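Local coordinates for protein ubiquinol-cytochrome C chaperone (Brucella abortus NCTC 8038, PDB 6RWT) that probably acts as a bacterial counterpart of the assembly factor Cbp3, which binds newly synthesized cytochrome b during assembly of respiratory complex III, at residues Leu119-Thr132 with Ala145-Asp157. Numbering follows the deposited sequence. Where two conformers were deposited one is given.
Sequences LDANDAQALAAALT and ACYLGAYVLQCRD
Leu127 and Leu131 press onto helix 145-157 where Gly149 leaves its backbone bare. Leu127 CD2 lies 3.6 Å from Gly149 O and also touches the side chains of Val152 and Leu153, while Leu131 CD1 sits 3.7 Å from Gly149 N and its other methyl meets Leu148 CD2. A chi1 of -179° sets CG of Leu127 opposite the backbone N, and chi2 of 58° then turns CD2 onto Gly149 O. One turn before Gly149, Ala145 comes up to Ala128, their CA atoms 5.2 Å apart. Thr132 OG1 donates to Ala128 O and rests against Ala145 CB, so its proton is spent within its own helix. In this all-helical chaperone fold, helix 100-120 ends in a Schellman motif at Asn122, and Asp123 N-caps the next helix, its OD1 accepting from Ala126 N; the axes of 124-132 and 145-157 cross at 114°, and helix 43-61 covers Leu119 and Val152 from beyond. Toward the turn, packing gives way to polar contacts. Leu119 CD2 still meets Leu153 CD2 at 3.6 Å, the two side chains running alongside in opposite senses, but Ala124 and Asn122 at the margin are exposed. Arg156, buried beside them and bent at chi2 and chi3, sends NH1 to Leu119 O at 2.9 Å, reaching it from above the carbonyl plane, on the face opposite Asn122 N. NE and NH2 both grip Asp157 OD1 side-on, fixing the guanidinium's rotation, and a water links NH1 to Asp120 OD1, which His59 also binds.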
loop_
_atom_site.group_PDB
_atom_site.type_symbol
_atom_site.label_atom_id
_atom_site.label_comp_id
_atom_site.label_asym_id
_atom_site.label_seq_id
_atom_site.Cartn_x
_atom_site.Cartn_y
_atom_site.Cartn_z
ATOM N N LEU A 119 4.376 13.401 1.914
ATOM C CA LEU A 119 3.029 13.564 2.476
ATOM C C LEU A 119 3.038 14.353 3.793
ATOM O O LEU A 119 2.233 15.270 3.970
ATOM C CB LEU A 119 2.334 12.205 2.686
ATOM C CG LEU A 119 1.824 11.496 1.422
ATOM C CD1 LEU A 119 1.397 10.080 1.770
ATOM C CD2 LEU A 119 0.671 12.252 0.773
ATOM N N ASP A 120 3.960 14.014 4.694
ATOM C CA ASP A 120 4.075 14.727 5.982
ATOM C C ASP A 120 4.408 16.226 5.811
ATOM O O ASP A 120 3.931 17.050 6.590
ATOM C CB ASP A 120 5.108 14.050 6.894
ATOM C CG ASP A 120 4.665 12.667 7.391
ATOM O OD1 ASP A 120 3.499 12.254 7.168
ATOM O OD2 ASP A 120 5.506 11.985 8.017
ATOM N N ALA A 121 5.197 16.552 4.777
ATOM C CA ALA A 121 5.534 17.944 4.415
ATOM C C ALA A 121 4.523 18.625 3.471
ATOM O O ALA A 121 4.685 19.807 3.147
ATOM C CB ALA A 121 6.918 17.975 3.779
ATOM N N ASN A 122 3.503 17.887 3.019
ATOM C CA ASN A 122 2.527 18.355 2.029
ATOM C C ASN A 122 3.210 18.953 0.786
ATOM O O ASN A 122 2.805 20.006 0.272
ATOM C CB ASN A 122 1.545 19.337 2.679
ATOM C CG ASN A 122 0.778 18.710 3.827
ATOM O OD1 ASN A 122 0.951 19.078 4.986
ATOM N ND2 ASN A 122 -0.055 17.740 3.507
ATOM N N ASP A 123 4.258 18.267 0.333
ATOM C CA ASP A 123 5.108 18.712 -0.765
ATOM C C ASP A 123 4.768 17.879 -2.019
ATOM O O ASP A 123 5.282 16.768 -2.200
ATOM C CB ASP A 123 6.580 18.563 -0.351
ATOM C CG ASP A 123 7.552 19.149 -1.358
ATOM O OD1 ASP A 123 7.190 19.288 -2.550
ATOM O OD2 ASP A 123 8.700 19.457 -0.950
ATOM N N ALA A 124 3.905 18.434 -2.873
ATOM C CA ALA A 124 3.441 17.753 -4.096
ATOM C C ALA A 124 4.531 17.551 -5.155
ATOM O O ALA A 124 4.480 16.578 -5.897
ATOM C CB ALA A 124 2.260 18.493 -4.709
ATOM N N GLN A 125 5.504 18.463 -5.205
ATOM C CA GLN A 125 6.622 18.369 -6.122
ATOM C C GLN A 125 7.497 17.188 -5.742
ATOM O O GLN A 125 7.874 16.398 -6.600
ATOM C CB GLN A 125 7.458 19.667 -6.130
ATOM C CG GLN A 125 6.701 20.888 -6.645
ATOM C CD GLN A 125 7.494 22.187 -6.516
ATOM O OE1 GLN A 125 6.922 23.264 -6.345
ATOM N NE2 GLN A 125 8.821 22.089 -6.582
ATOM N N ALA A 126 7.798 17.075 -4.448
ATOM C CA ALA A 126 8.602 15.965 -3.924
ATOM C C ALA A 126 7.893 14.629 -4.146
ATOM O O ALA A 126 8.534 13.615 -4.481
ATOM C CB ALA A 126 8.880 16.169 -2.442
ATOM N N LEU A 127 6.571 14.637 -3.986
ATOM C CA LEU A 127 5.768 13.415 -4.174
ATOM C C LEU A 127 5.777 12.956 -5.637
ATOM O O LEU A 127 6.011 11.778 -5.903
ATOM C CB LEU A 127 4.328 13.593 -3.656
ATOM C CG LEU A 127 3.371 12.392 -3.753
ATOM C CD1 LEU A 127 3.923 11.177 -3.013
ATOM C CD2 LEU A 127 1.999 12.752 -3.204
ATOM N N ALA A 128 5.566 13.889 -6.570
ATOM C CA ALA A 128 5.619 13.565 -8.011
ATOM C C ALA A 128 6.998 13.070 -8.458
ATOM O O ALA A 128 7.092 12.139 -9.267
ATOM C CB ALA A 128 5.191 14.763 -8.848
ATOM N N ALA A 129 8.058 13.676 -7.918
ATOM C CA ALA A 129 9.436 13.239 -8.189
ATOM C C ALA A 129 9.699 11.809 -7.686
ATOM O O ALA A 129 10.300 11.007 -8.407
ATOM C CB ALA A 129 10.444 14.217 -7.584
ATOM N N ALA A 130 9.240 11.497 -6.467
ATOM C CA ALA A 130 9.364 10.144 -5.897
ATOM C C ALA A 130 8.570 9.099 -6.703
ATOM O O ALA A 130 9.071 8.003 -6.991
ATOM C CB ALA A 130 8.911 10.139 -4.441
ATOM N N LEU A 131 7.343 9.446 -7.078
ATOM C CA LEU A 131 6.529 8.567 -7.928
ATOM C C LEU A 131 7.194 8.295 -9.294
ATOM O O LEU A 131 7.184 7.154 -9.766
ATOM C CB LEU A 131 5.120 9.139 -8.114
ATOM C CG LEU A 131 4.207 9.145 -6.877
ATOM C CD1 LEU A 131 2.998 10.041 -7.086
ATOM C CD2 LEU A 131 3.743 7.736 -6.516
ATOM N N THR A 132 7.761 9.339 -9.915
ATOM C CA THR A 132 8.460 9.201 -11.202
ATOM C C THR A 132 9.684 8.294 -11.051
ATOM O O THR A 132 9.871 7.378 -11.846
ATOM C CB THR A 132 8.879 10.587 -11.782
ATOM O OG1 THR A 132 7.729 11.437 -11.906
ATOM C CG2 THR A 132 9.528 10.454 -13.158
ATOM N N ALA A 145 2.425 12.110 -13.552
ATOM C CA ALA A 145 2.923 12.026 -12.163
ATOM C C ALA A 145 2.180 12.940 -11.183
ATOM O O ALA A 145 1.889 12.530 -10.067
ATOM C CB ALA A 145 4.422 12.302 -12.101
ATOM N N CYS A 146 1.882 14.168 -11.601
ATOM C CA CYS A 146 1.128 15.111 -10.756
ATOM C C CYS A 146 -0.340 14.693 -10.545
ATOM O O CYS A 146 -0.930 15.004 -9.511
ATOM C CB CYS A 146 1.211 16.524 -11.337
ATOM S SG CYS A 146 2.875 17.235 -11.251
ATOM N N TYR A 147 -0.916 13.999 -11.524
ATOM C CA TYR A 147 -2.262 13.393 -11.404
ATOM C C TYR A 147 -2.286 12.280 -10.342
ATOM O O TYR A 147 -3.177 12.233 -9.480
ATOM C CB TYR A 147 -2.698 12.772 -12.740
ATOM C CG TYR A 147 -3.756 13.508 -13.525
ATOM C CD1 TYR A 147 -5.105 13.351 -13.215
ATOM C CD2 TYR A 147 -3.421 14.307 -14.619
ATOM C CE1 TYR A 147 -6.092 13.999 -13.944
ATOM C CE2 TYR A 147 -4.401 14.959 -15.357
ATOM C CZ TYR A 147 -5.737 14.800 -15.015
ATOM O OH TYR A 147 -6.726 15.440 -15.730
ATOM N N LEU A 148 -1.311 11.378 -10.427
ATOM C CA LEU A 148 -1.199 10.289 -9.453
ATOM C C LEU A 148 -0.916 10.861 -8.053
ATOM O O LEU A 148 -1.490 10.399 -7.063
ATOM C CB LEU A 148 -0.122 9.284 -9.870
ATOM C CG LEU A 148 0.055 8.046 -8.974
ATOM C CD1 LEU A 148 -1.249 7.277 -8.787
ATOM C CD2 LEU A 148 1.140 7.119 -9.514
ATOM N N GLY A 149 -0.051 11.870 -7.980
ATOM C CA GLY A 149 0.228 12.547 -6.715
ATOM C C GLY A 149 -0.998 13.180 -6.068
ATOM O O GLY A 149 -1.188 13.068 -4.851
ATOM N N ALA A 150 -1.839 13.830 -6.871
ATOM C CA ALA A 150 -3.111 14.372 -6.372
ATOM C C ALA A 150 -3.999 13.276 -5.771
ATOM O O ALA A 150 -4.569 13.460 -4.696
ATOM C CB ALA A 150 -3.855 15.118 -7.473
ATOM N N TYR A 151 -4.099 12.140 -6.461
ATOM C CA TYR A 151 -4.829 10.968 -5.938
ATOM C C TYR A 151 -4.257 10.489 -4.595
ATOM O O TYR A 151 -5.008 10.244 -3.651
ATOM C CB TYR A 151 -4.837 9.834 -6.969
ATOM C CG TYR A 151 -5.268 8.467 -6.457
ATOM C CD1 TYR A 151 -6.620 8.131 -6.330
ATOM C CD2 TYR A 151 -4.318 7.496 -6.132
ATOM C CE1 TYR A 151 -7.006 6.878 -5.870
ATOM C CE2 TYR A 151 -4.696 6.244 -5.667
ATOM C CZ TYR A 151 -6.041 5.930 -5.550
ATOM O OH TYR A 151 -6.423 4.681 -5.105
ATOM N N VAL A 152 -2.934 10.392 -4.502
ATOM C CA VAL A 152 -2.277 9.918 -3.269
ATOM C C VAL A 152 -2.536 10.874 -2.085
ATOM O O VAL A 152 -2.860 10.426 -0.985
ATOM C CB VAL A 152 -0.763 9.656 -3.494
ATOM C CG1 VAL A 152 -0.051 9.338 -2.183
ATOM C CG2 VAL A 152 -0.563 8.500 -4.469
ATOM N N LEU A 153 -2.417 12.178 -2.321
ATOM C CA LEU A 153 -2.728 13.195 -1.301
ATOM C C LEU A 153 -4.182 13.094 -0.801
ATOM O O LEU A 153 -4.423 13.124 0.406
ATOM C CB LEU A 153 -2.430 14.609 -1.823
ATOM C CG LEU A 153 -0.943 14.979 -1.874
ATOM C CD1 LEU A 153 -0.658 16.044 -2.929
ATOM C CD2 LEU A 153 -0.463 15.429 -0.499
ATOM N N GLN A 154 -5.136 12.945 -1.722
ATOM C CA GLN A 154 -6.549 12.783 -1.346
ATOM C C GLN A 154 -6.828 11.482 -0.568
ATOM O O GLN A 154 -7.628 11.491 0.369
ATOM C CB GLN A 154 -7.464 12.878 -2.575
ATOM C CG GLN A 154 -7.493 14.258 -3.215
ATOM C CD GLN A 154 -8.430 14.333 -4.408
ATOM O OE1 GLN A 154 -9.520 13.766 -4.391
ATOM N NE2 GLN A 154 -8.014 15.051 -5.446
ATOM N N CYS A 155 -6.161 10.380 -0.933
ATOM C CA CYS A 155 -6.270 9.131 -0.157
ATOM C C CYS A 155 -5.749 9.314 1.286
ATOM O O CYS A 155 -6.352 8.816 2.240
ATOM C CB CYS A 155 -5.520 7.970 -0.842
ATOM S SG CYS A 155 -6.268 7.316 -2.370
ATOM N N ARG A 156 -4.628 10.022 1.437
ATOM C CA ARG A 156 -4.074 10.302 2.766
ATOM C C ARG A 156 -5.102 11.068 3.607
ATOM O O ARG A 156 -5.346 10.709 4.776
ATOM C CB ARG A 156 -2.757 11.092 2.651
ATOM C CG ARG A 156 -1.976 11.296 3.954
ATOM C CD ARG A 156 -2.494 12.413 4.860
ATOM N NE ARG A 156 -2.755 13.646 4.118
ATOM C CZ ARG A 156 -1.842 14.565 3.803
ATOM N NH1 ARG A 156 -0.568 14.442 4.174
ATOM N NH2 ARG A 156 -2.221 15.635 3.109
ATOM N N ASP A 157 -5.704 12.099 3.009
ATOM C CA ASP A 157 -6.724 12.910 3.691
ATOM C C ASP A 157 -7.932 12.065 4.112
ATOM O O ASP A 157 -8.370 12.144 5.251
ATOM C CB ASP A 157 -7.172 14.085 2.805
ATOM C CG ASP A 157 -6.092 15.164 2.640
ATOM O OD1 ASP A 157 -5.063 15.139 3.350
ATOM O OD2 ASP A 157 -6.286 16.064 1.789
HETATM O O HOH W 1 0.807 12.929 6.317
#